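Local coordinates for protection of telomeres protein 1 (Schizosaccharomyces pombe, PDB 7CUI), which binds single-stranded telomeric DNA, protects the 3' overhang of chromosome ends and regulates telomerase and telomere length, seen here as its C-terminal part, at residues D165-P173 with F186-T196; L29-I37 with P48-Q56. One frame throughout, in Å; residues are numbered along the deposited sequence.

Overall arrangement
Two contacts in this C-terminal piece of the protein illustrate how a mixed beta-sheet is both built and covered. From the N terminus, contact 2 comes first: 29-37 runs over 48-56, so that the loop and most of the short helix 34-38 fold back on the opening of strand 49-73. Contact 1 closes much later, when the chain turns between strand 163-171 and strand 190-198 and pairs them antiparallel. The two loops follow in series, neither nested nor crossed, yet they meet in space, with centres about 10 Å apart. Strand 163-171 lies beside strand 49-73, and the salt bridge from Glu-170 to Arg-49 joins contact 1 to contact 2.

Contact 1 of 2, residues D165-P173 with F186-T196; sequences DIYVKEYIP and FLQKRWRGFGT
Tyr-167 and Phe-194, facing each other across two strands, meet through a methylene rather than by stacked rings. CB of Tyr-167 sits over the face of the Phe-194 ring, 3.7 Å from its centroid, a CH-pi contact, while the ring planes stand 52° apart. Phe-194 CG lies between its backbone N and carbonyl carbon (chi1 74°), which swings the ring across the neighbouring strand until its edge meets Lys-169 N. Further along the same face, the Tyr-171 ring folds over Arg-190, whose CB lies 3.9 Å from the ring centroid. This face, with Lys-169, meets the chain of another protein: Tyr-171 OH and Arg-192 NE hydrogen-bond to its backbone, and Arg-190 NH2 makes a salt bridge to one of its acidic side chains. Lys-169 and Arg-192 run side by side in the same direction; their like charges share a mate in Asp-102. On the other face Glu-170 lies alongside Trp-191, its carboxylate tilted 32° from the indole plane and its CG 3.4 Å from Trp-191 NE1. Glu-170 OE2 makes a long salt bridge to Lys-189 NZ (3.7 Å), while OE1 turns to Arg-49 and His-51. Backbone bonds make this an antiparallel pair of the mixed sheet, Lys-169 N to Arg-192 O and Arg-190 N to Tyr-171 O both at 2.8 Å. Strand 49-73 flanks 163-171, strand 93-99 runs parallel to 190-198, and helix 34-38 packs on Trp-191.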
loop_
_atom_site.group_PDB
_atom_site.type_symbol
_atom_site.label_atom_id
_atom_site.label_comp_id
_atom_site.label_asym_id
_atom_site.label_seq_id
_atom_site.Cartn_x
_atom_site.Cartn_y
_atom_site.Cartn_z
ATOM N N ASP A 165 9.469 4.174 -7.411
ATOM C CA ASP A 165 9.920 2.815 -7.164
ATOM C C ASP A 165 9.368 2.363 -5.816
ATOM O O ASP A 165 9.282 3.159 -4.884
ATOM C CB ASP A 165 11.443 2.696 -7.252
ATOM C CG ASP A 165 11.985 2.802 -8.668
ATOM O OD1 ASP A 165 11.249 2.442 -9.606
ATOM O OD2 ASP A 165 13.141 3.245 -8.821
ATOM N N ILE A 166 8.982 1.085 -5.735
ATOM C CA ILE A 166 8.379 0.509 -4.542
ATOM C C ILE A 166 9.004 -0.864 -4.301
ATOM O O ILE A 166 9.228 -1.610 -5.251
ATOM C CB ILE A 166 6.842 0.425 -4.710
ATOM C CG1 ILE A 166 6.118 -0.003 -3.431
ATOM C CG2 ILE A 166 6.467 -0.479 -5.873
ATOM C CD1 ILE A 166 6.357 0.912 -2.261
ATOM N N TYR A 167 9.305 -1.174 -3.033
ATOM C CA TYR A 167 9.706 -2.523 -2.661
ATOM C C TYR A 167 8.512 -3.239 -2.043
ATOM O O TYR A 167 7.801 -2.660 -1.226
ATOM C CB TYR A 167 10.820 -2.525 -1.613
ATOM C CG TYR A 167 12.085 -1.784 -1.958
ATOM C CD1 TYR A 167 12.458 -1.545 -3.270
ATOM C CD2 TYR A 167 12.942 -1.359 -0.955
ATOM C CE1 TYR A 167 13.632 -0.875 -3.576
ATOM C CE2 TYR A 167 14.120 -0.690 -1.242
ATOM C CZ TYR A 167 14.469 -0.449 -2.559
ATOM O OH TYR A 167 15.627 0.213 -2.845
ATOM N N VAL A 168 8.309 -4.502 -2.426
ATOM C CA VAL A 168 7.243 -5.305 -1.847
ATOM C C VAL A 168 7.828 -6.617 -1.336
ATOM O O VAL A 168 8.719 -7.188 -1.960
ATOM C CB VAL A 168 6.077 -5.550 -2.827
ATOM C CG1 VAL A 168 5.458 -4.249 -3.316
ATOM C CG2 VAL A 168 6.465 -6.446 -3.997
ATOM N N LYS A 169 7.322 -7.067 -0.183
ATOM C CA LYS A 169 7.622 -8.396 0.319
ATOM C C LYS A 169 6.389 -9.279 0.147
ATOM O O LYS A 169 5.305 -8.944 0.617
ATOM C CB LYS A 169 8.168 -8.353 1.751
ATOM C CG LYS A 169 7.388 -7.520 2.759
ATOM C CD LYS A 169 8.169 -7.276 4.033
ATOM C CE LYS A 169 7.573 -6.176 4.884
ATOM N NZ LYS A 169 8.414 -5.876 6.068
ATOM N N GLU A 170 6.582 -10.392 -0.564
ATOM C CA GLU A 170 5.538 -11.353 -0.875
ATOM C C GLU A 170 5.549 -12.435 0.199
ATOM O O GLU A 170 6.615 -12.896 0.597
ATOM C CB GLU A 170 5.828 -11.962 -2.247
ATOM C CG GLU A 170 4.700 -12.800 -2.821
ATOM C CD GLU A 170 4.947 -13.203 -4.266
ATOM O OE1 GLU A 170 6.090 -13.049 -4.733
ATOM O OE2 GLU A 170 3.997 -13.659 -4.926
ATOM N N TYR A 171 4.356 -12.832 0.654
ATOM C CA TYR A 171 4.222 -13.757 1.768
ATOM C C TYR A 171 2.813 -14.340 1.780
ATOM O O TYR A 171 1.930 -13.850 1.083
ATOM C CB TYR A 171 4.491 -13.041 3.095
ATOM C CG TYR A 171 3.448 -12.013 3.460
ATOM C CD1 TYR A 171 3.447 -10.759 2.872
ATOM C CD2 TYR A 171 2.450 -12.300 4.380
ATOM C CE1 TYR A 171 2.481 -9.817 3.187
ATOM C CE2 TYR A 171 1.480 -11.367 4.711
ATOM C CZ TYR A 171 1.498 -10.118 4.114
ATOM O OH TYR A 171 0.552 -9.189 4.432
ATOM N N ILE A 172 2.616 -15.377 2.600
ATOM C CA ILE A 172 1.328 -16.039 2.734
ATOM C C ILE A 172 0.942 -16.025 4.211
ATOM O O ILE A 172 1.537 -16.759 5.000
ATOM C CB ILE A 172 1.407 -17.486 2.202
ATOM C CG1 ILE A 172 1.938 -17.549 0.767
ATOM C CG2 ILE A 172 0.064 -18.192 2.343
ATOM C CD1 ILE A 172 2.579 -18.875 0.398
ATOM N N PRO A 173 -0.059 -15.219 4.647
ATOM C CA PRO A 173 -0.405 -15.165 6.066
ATOM C C PRO A 173 -1.311 -16.329 6.456
ATOM O O PRO A 173 -1.909 -16.976 5.597
ATOM C CB PRO A 173 -1.172 -13.842 6.175
ATOM C CG PRO A 173 -1.874 -13.727 4.839
ATOM C CD PRO A 173 -0.917 -14.341 3.832
ATOM N N PHE A 186 -2.661 -19.185 -5.131
ATOM C CA PHE A 186 -2.033 -17.887 -5.314
ATOM C C PHE A 186 -2.905 -16.777 -4.734
ATOM O O PHE A 186 -2.400 -15.707 -4.400
ATOM C CB PHE A 186 -1.766 -17.621 -6.795
ATOM C CG PHE A 186 -0.540 -16.784 -7.053
ATOM C CD1 PHE A 186 0.728 -17.321 -6.876
ATOM C CD2 PHE A 186 -0.649 -15.467 -7.473
ATOM C CE1 PHE A 186 1.862 -16.560 -7.114
ATOM C CE2 PHE A 186 0.486 -14.708 -7.711
ATOM C CZ PHE A 186 1.739 -15.254 -7.531
ATOM N N LEU A 187 -4.215 -17.044 -4.646
ATOM C CA LEU A 187 -5.174 -16.146 -4.022
ATOM C C LEU A 187 -4.796 -15.911 -2.561
ATOM O O LEU A 187 -5.350 -15.025 -1.911
ATOM C CB LEU A 187 -6.573 -16.769 -4.109
ATOM C CG LEU A 187 -7.375 -16.483 -5.379
ATOM C CD1 LEU A 187 -8.791 -17.031 -5.249
ATOM C CD2 LEU A 187 -7.411 -14.992 -5.694
ATOM N N GLN A 188 -3.860 -16.721 -2.051
ATOM C CA GLN A 188 -3.534 -16.731 -0.634
ATOM C C GLN A 188 -2.285 -15.897 -0.364
ATOM O O GLN A 188 -1.909 -15.703 0.789
ATOM C CB GLN A 188 -3.381 -18.162 -0.113
ATOM C CG GLN A 188 -4.696 -18.808 0.310
ATOM C CD GLN A 188 -5.461 -19.407 -0.844
ATOM O OE1 GLN A 188 -4.906 -19.684 -1.902
ATOM N NE2 GLN A 188 -6.751 -19.615 -0.647
ATOM N N LYS A 189 -1.651 -15.399 -1.430
ATOM C CA LYS A 189 -0.485 -14.545 -1.270
ATOM C C LYS A 189 -0.928 -13.107 -1.010
ATOM O O LYS A 189 -1.954 -12.663 -1.522
ATOM C CB LYS A 189 0.437 -14.650 -2.489
ATOM C CG LYS A 189 1.219 -15.953 -2.598
ATOM C CD LYS A 189 2.168 -15.982 -3.778
ATOM C CE LYS A 189 3.261 -17.025 -3.666
ATOM N NZ LYS A 189 4.321 -16.628 -2.709
ATOM N N ARG A 190 -0.138 -12.404 -0.190
ATOM C CA ARG A 190 -0.290 -10.981 0.069
ATOM C C ARG A 190 1.037 -10.287 -0.232
ATOM O O ARG A 190 2.096 -10.907 -0.155
ATOM C CB ARG A 190 -0.674 -10.749 1.536
ATOM C CG ARG A 190 -2.155 -10.505 1.797
ATOM C CD ARG A 190 -3.088 -11.434 1.047
ATOM N NE ARG A 190 -4.471 -11.381 1.491
ATOM C CZ ARG A 190 -5.426 -12.192 1.052
ATOM N NH1 ARG A 190 -5.147 -13.122 0.153
ATOM N NH2 ARG A 190 -6.657 -12.074 1.519
ATOM N N TRP A 191 0.965 -8.995 -0.572
ATOM C CA TRP A 191 2.151 -8.177 -0.779
ATOM C C TRP A 191 2.150 -7.003 0.192
ATOM O O TRP A 191 1.115 -6.385 0.430
ATOM C CB TRP A 191 2.232 -7.678 -2.222
ATOM C CG TRP A 191 2.400 -8.784 -3.212
ATOM C CD1 TRP A 191 3.571 -9.253 -3.734
ATOM C CD2 TRP A 191 1.351 -9.582 -3.782
ATOM N NE1 TRP A 191 3.320 -10.285 -4.597
ATOM C CE2 TRP A 191 1.967 -10.509 -4.650
ATOM C CE3 TRP A 191 -0.043 -9.603 -3.649
ATOM C CZ2 TRP A 191 1.232 -11.443 -5.379
ATOM C CZ3 TRP A 191 -0.769 -10.527 -4.368
ATOM C CH2 TRP A 191 -0.137 -11.434 -5.224
ATOM N N ARG A 192 3.340 -6.681 0.708
ATOM C CA ARG A 192 3.497 -5.630 1.697
ATOM C C ARG A 192 4.598 -4.667 1.263
ATOM O O ARG A 192 5.731 -5.082 1.033
ATOM C CB ARG A 192 3.813 -6.259 3.056
ATOM C CG ARG A 192 2.605 -6.382 3.970
ATOM C CD ARG A 192 2.821 -5.520 5.192
ATOM N NE ARG A 192 3.064 -6.326 6.377
ATOM C CZ ARG A 192 3.877 -5.998 7.376
ATOM N NH1 ARG A 192 4.577 -4.877 7.336
ATOM N NH2 ARG A 192 3.995 -6.808 8.411
ATOM N N GLY A 193 4.253 -3.377 1.166
ATOM C CA GLY A 193 5.232 -2.348 0.862
ATOM C C GLY A 193 6.226 -2.170 2.006
ATOM O O GLY A 193 5.890 -2.439 3.161
ATOM N N PHE A 194 7.443 -1.723 1.669
ATOM C CA PHE A 194 8.453 -1.394 2.663
ATOM C C PHE A 194 9.600 -0.625 2.010
ATOM O O PHE A 194 9.695 -0.563 0.785
ATOM C CB PHE A 194 8.980 -2.664 3.338
ATOM C CG PHE A 194 9.898 -3.491 2.472
ATOM C CD1 PHE A 194 9.384 -4.402 1.561
ATOM C CD2 PHE A 194 11.276 -3.349 2.565
ATOM C CE1 PHE A 194 10.231 -5.158 0.766
ATOM C CE2 PHE A 194 12.122 -4.101 1.767
ATOM C CZ PHE A 194 11.598 -5.006 0.870
ATOM N N GLY A 195 10.474 -0.059 2.853
ATOM C CA GLY A 195 11.708 0.584 2.423
ATOM C C GLY A 195 11.462 1.735 1.451
ATOM O O GLY A 195 12.218 1.932 0.501
ATOM N N THR A 196 10.392 2.491 1.702
ATOM C CA THR A 196 9.930 3.521 0.787
ATOM C C THR A 196 9.384 4.683 1.609
ATOM O O THR A 196 8.488 4.480 2.423
ATOM C CB THR A 196 8.836 2.956 -0.131
ATOM O OG1 THR A 196 9.284 1.716 -0.678
ATOM C CG2 THR A 196 8.435 3.895 -1.250
#

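Contact 2 of 2, residues L29-I37 with P48-Q56; sequences LKLTTISTI and PRKHRLRVQ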
loop_
_atom_site.group_PDB
_atom_site.type_symbol
_atom_site.label_atom_id
_atom_site.label_comp_id
_atom_site.label_asym_id
_atom_site.label_seq_id
_atom_site.Cartn_x
_atom_site.Cartn_y
_atom_site.Cartn_z
ATOM N N LEU A 29 18.039 -5.219 -4.784
ATOM C CA LEU A 29 16.974 -5.792 -5.599
ATOM C C LEU A 29 16.912 -5.052 -6.931
ATOM O O LEU A 29 17.105 -3.840 -6.972
ATOM C CB LEU A 29 15.624 -5.665 -4.884
ATOM C CG LEU A 29 15.601 -5.936 -3.382
ATOM C CD1 LEU A 29 14.233 -5.602 -2.807
ATOM C CD2 LEU A 29 15.984 -7.378 -3.075
ATOM N N LYS A 30 16.612 -5.788 -8.008
ATOM C CA LYS A 30 16.513 -5.199 -9.335
ATOM C C LYS A 30 15.055 -5.130 -9.788
ATOM O O LYS A 30 14.187 -5.797 -9.230
ATOM C CB LYS A 30 17.409 -5.933 -10.339
ATOM C CG LYS A 30 18.636 -5.148 -10.785
ATOM C CD LYS A 30 19.401 -5.793 -11.926
ATOM C CE LYS A 30 20.470 -6.766 -11.468
ATOM N NZ LYS A 30 21.619 -6.077 -10.834
ATOM N N LEU A 31 14.817 -4.313 -10.820
ATOM C CA LEU A 31 13.489 -3.938 -11.278
ATOM C C LEU A 31 12.873 -5.060 -12.116
ATOM O O LEU A 31 13.445 -5.470 -13.127
ATOM C CB LEU A 31 13.627 -2.637 -12.082
ATOM C CG LEU A 31 12.348 -2.066 -12.697
ATOM C CD1 LEU A 31 11.331 -1.729 -11.616
ATOM C CD2 LEU A 31 12.654 -0.830 -13.533
ATOM N N THR A 32 11.702 -5.550 -11.672
ATOM C CA THR A 32 10.879 -6.492 -12.425
ATOM C C THR A 32 9.486 -5.893 -12.635
ATOM O O THR A 32 9.292 -4.703 -12.401
ATOM C CB THR A 32 10.838 -7.884 -11.776
ATOM O OG1 THR A 32 10.218 -7.773 -10.495
ATOM C CG2 THR A 32 12.194 -8.550 -11.662
ATOM N N THR A 33 8.522 -6.713 -13.083
ATOM C CA THR A 33 7.179 -6.224 -13.374
ATOM C C THR A 33 6.126 -7.036 -12.625
ATOM O O THR A 33 6.396 -8.143 -12.166
ATOM C CB THR A 33 6.835 -6.287 -14.868
ATOM O OG1 THR A 33 6.746 -7.668 -15.227
ATOM C CG2 THR A 33 7.815 -5.550 -15.755
ATOM N N ILE A 34 4.913 -6.472 -12.550
ATOM C CA ILE A 34 3.778 -7.099 -11.893
ATOM C C ILE A 34 3.330 -8.312 -12.707
ATOM O O ILE A 34 2.822 -9.281 -12.143
ATOM C CB ILE A 34 2.638 -6.082 -11.659
ATOM C CG1 ILE A 34 3.064 -4.980 -10.683
ATOM C CG2 ILE A 34 1.366 -6.775 -11.190
ATOM C CD1 ILE A 34 2.112 -3.804 -10.599
ATOM N N SER A 35 3.537 -8.254 -14.031
ATOM C CA SER A 35 3.208 -9.369 -14.903
ATOM C C SER A 35 4.053 -10.584 -14.528
ATOM O O SER A 35 3.527 -11.689 -14.438
ATOM C CB SER A 35 3.369 -9.001 -16.352
ATOM O OG SER A 35 2.659 -9.910 -17.181
ATOM N N THR A 36 5.349 -10.350 -14.281
ATOM C CA THR A 36 6.307 -11.391 -13.929
ATOM C C THR A 36 5.939 -12.016 -12.583
ATOM O O THR A 36 6.044 -13.232 -12.411
ATOM C CB THR A 36 7.744 -10.848 -13.934
ATOM O OG1 THR A 36 8.014 -10.335 -15.239
ATOM C CG2 THR A 36 8.786 -11.886 -13.586
ATOM N N ILE A 37 5.502 -11.170 -11.640
ATOM C CA ILE A 37 5.170 -11.594 -10.289
ATOM C C ILE A 37 3.985 -12.558 -10.323
ATOM O O ILE A 37 3.984 -13.548 -9.594
ATOM C CB ILE A 37 4.921 -10.373 -9.374
ATOM C CG1 ILE A 37 6.228 -9.661 -9.013
ATOM C CG2 ILE A 37 4.123 -10.747 -8.129
ATOM C CD1 ILE A 37 6.036 -8.333 -8.321
ATOM N N PRO A 48 8.634 -17.008 0.407
ATOM C CA PRO A 48 8.640 -15.544 0.443
ATOM C C PRO A 48 9.634 -14.946 -0.553
ATOM O O PRO A 48 10.758 -15.428 -0.685
ATOM C CB PRO A 48 9.018 -15.205 1.892
ATOM C CG PRO A 48 9.789 -16.414 2.369
ATOM C CD PRO A 48 9.191 -17.599 1.635
ATOM N N ARG A 49 9.182 -13.903 -1.261
ATOM C CA ARG A 49 9.956 -13.228 -2.291
ATOM C C ARG A 49 10.039 -11.736 -1.966
ATOM O O ARG A 49 9.284 -11.232 -1.141
ATOM C CB ARG A 49 9.328 -13.455 -3.672
ATOM C CG ARG A 49 9.327 -14.903 -4.142
ATOM C CD ARG A 49 9.062 -15.040 -5.630
ATOM N NE ARG A 49 7.661 -14.895 -6.010
ATOM C CZ ARG A 49 7.220 -14.716 -7.255
ATOM N NH1 ARG A 49 8.073 -14.643 -8.264
ATOM N NH2 ARG A 49 5.923 -14.602 -7.484
ATOM N N LYS A 50 10.954 -11.035 -2.641
ATOM C CA LYS A 50 11.235 -9.631 -2.385
ATOM C C LYS A 50 11.502 -8.958 -3.731
ATOM O O LYS A 50 12.520 -9.230 -4.361
ATOM C CB LYS A 50 12.467 -9.551 -1.475
ATOM C CG LYS A 50 12.418 -8.580 -0.303
ATOM C CD LYS A 50 13.402 -8.971 0.790
ATOM C CE LYS A 50 13.297 -8.158 2.066
ATOM N NZ LYS A 50 14.387 -7.159 2.183
ATOM N N HIS A 51 10.569 -8.104 -4.181
ATOM C CA HIS A 51 10.619 -7.531 -5.523
ATOM C C HIS A 51 10.730 -6.007 -5.479
ATOM O O HIS A 51 10.498 -5.382 -4.448
ATOM C CB HIS A 51 9.379 -7.903 -6.352
ATOM C CG HIS A 51 8.926 -9.319 -6.233
ATOM N ND1 HIS A 51 9.455 -10.338 -7.004
ATOM C CD2 HIS A 51 7.974 -9.882 -5.458
ATOM C CE1 HIS A 51 8.855 -11.469 -6.701
ATOM N NE2 HIS A 51 7.942 -11.217 -5.755
ATOM N N ARG A 52 11.043 -5.423 -6.642
ATOM C CA ARG A 52 11.158 -3.986 -6.829
ATOM C C ARG A 52 10.362 -3.598 -8.070
ATOM O O ARG A 52 10.485 -4.241 -9.107
ATOM C CB ARG A 52 12.626 -3.615 -7.049
ATOM C CG ARG A 52 12.927 -2.129 -6.952
ATOM C CD ARG A 52 14.427 -1.916 -7.001
ATOM N NE ARG A 52 14.835 -1.160 -8.173
ATOM C CZ ARG A 52 15.155 0.127 -8.147
ATOM N NH1 ARG A 52 15.121 0.795 -7.006
ATOM N NH2 ARG A 52 15.509 0.739 -9.263
ATOM N N LEU A 53 9.547 -2.544 -7.959
ATOM C CA LEU A 53 8.669 -2.160 -9.054
ATOM C C LEU A 53 8.713 -0.651 -9.270
ATOM O O LEU A 53 8.912 0.105 -8.325
ATOM C CB LEU A 53 7.235 -2.599 -8.743
ATOM C CG LEU A 53 7.054 -4.054 -8.323
ATOM C CD1 LEU A 53 6.908 -4.142 -6.821
ATOM C CD2 LEU A 53 5.828 -4.645 -8.987
ATOM N N ARG A 54 8.527 -0.234 -10.528
ATOM C CA ARG A 54 8.309 1.160 -10.872
ATOM C C ARG A 54 6.830 1.316 -11.205
ATOM O O ARG A 54 6.337 0.696 -12.150
ATOM C CB ARG A 54 9.201 1.592 -12.040
ATOM C CG ARG A 54 9.280 3.101 -12.216
ATOM C CD ARG A 54 10.291 3.552 -13.247
ATOM N NE ARG A 54 11.604 2.956 -13.028
ATOM C CZ ARG A 54 12.704 3.628 -12.716
ATOM N NH1 ARG A 54 12.670 4.943 -12.588
ATOM N NH2 ARG A 54 13.842 2.981 -12.541
ATOM N N VAL A 55 6.138 2.155 -10.424
ATOM C CA VAL A 55 4.711 1.955 -10.241
ATOM C C VAL A 55 3.967 3.288 -10.135
ATOM O O VAL A 55 4.565 4.344 -9.927
ATOM C CB VAL A 55 4.477 1.019 -9.037
ATOM C CG1 VAL A 55 4.021 1.736 -7.773
ATOM C CG2 VAL A 55 3.574 -0.147 -9.390
ATOM N N GLN A 56 2.641 3.201 -10.291
ATOM C CA GLN A 56 1.700 4.307 -10.227
ATOM C C GLN A 56 0.535 3.846 -9.357
ATOM O O GLN A 56 0.114 2.697 -9.462
ATOM C CB GLN A 56 1.144 4.522 -11.632
ATOM C CG GLN A 56 1.108 5.966 -12.095
ATOM C CD GLN A 56 0.540 6.084 -13.490
ATOM O OE1 GLN A 56 0.247 5.090 -14.158
ATOM N NE2 GLN A 56 0.373 7.318 -13.938
#
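Ile-37 of the helix comes down on His-51 of the strand, and following its side chain outward shows how a short helix is seated on a strand. CB places CG1 anti to the carbonyl carbon (chi1 -74°), and CG1 stands over the centre of the imidazole, 3.8 Å from its centroid and only 4° off the ring normal. CD1, at the tip, touches His-51 CG at 3.7 Å and then meets Leu-53 CD2 at 3.8 Å, tip to tip. Leu-53 CD2 also meets Ile-34 CG1, the two side chains crossing at about a right angle. Thr-33 stands at the N-cap position, right before helix 34-38, which here roofs the opening of strand 49-73 in the mixed sheet. Were His-51 an alanine, Ile-37 CG1 would probably lose the ring beneath it and Glu-170 one of its hydrogen-bond donors. The Arg-49 guanidinium, which lies with one face on His-51 CE1, sends NH2 to a lone pair of Ile-37 O at 3.1 Å, while its NE pairs with Glu-170. Before the helix, Thr-32 N donates a nearly straight bond (167°) to Arg-52 O, and Leu-31 CD1 rests 3.4 Å from Arg-54 N.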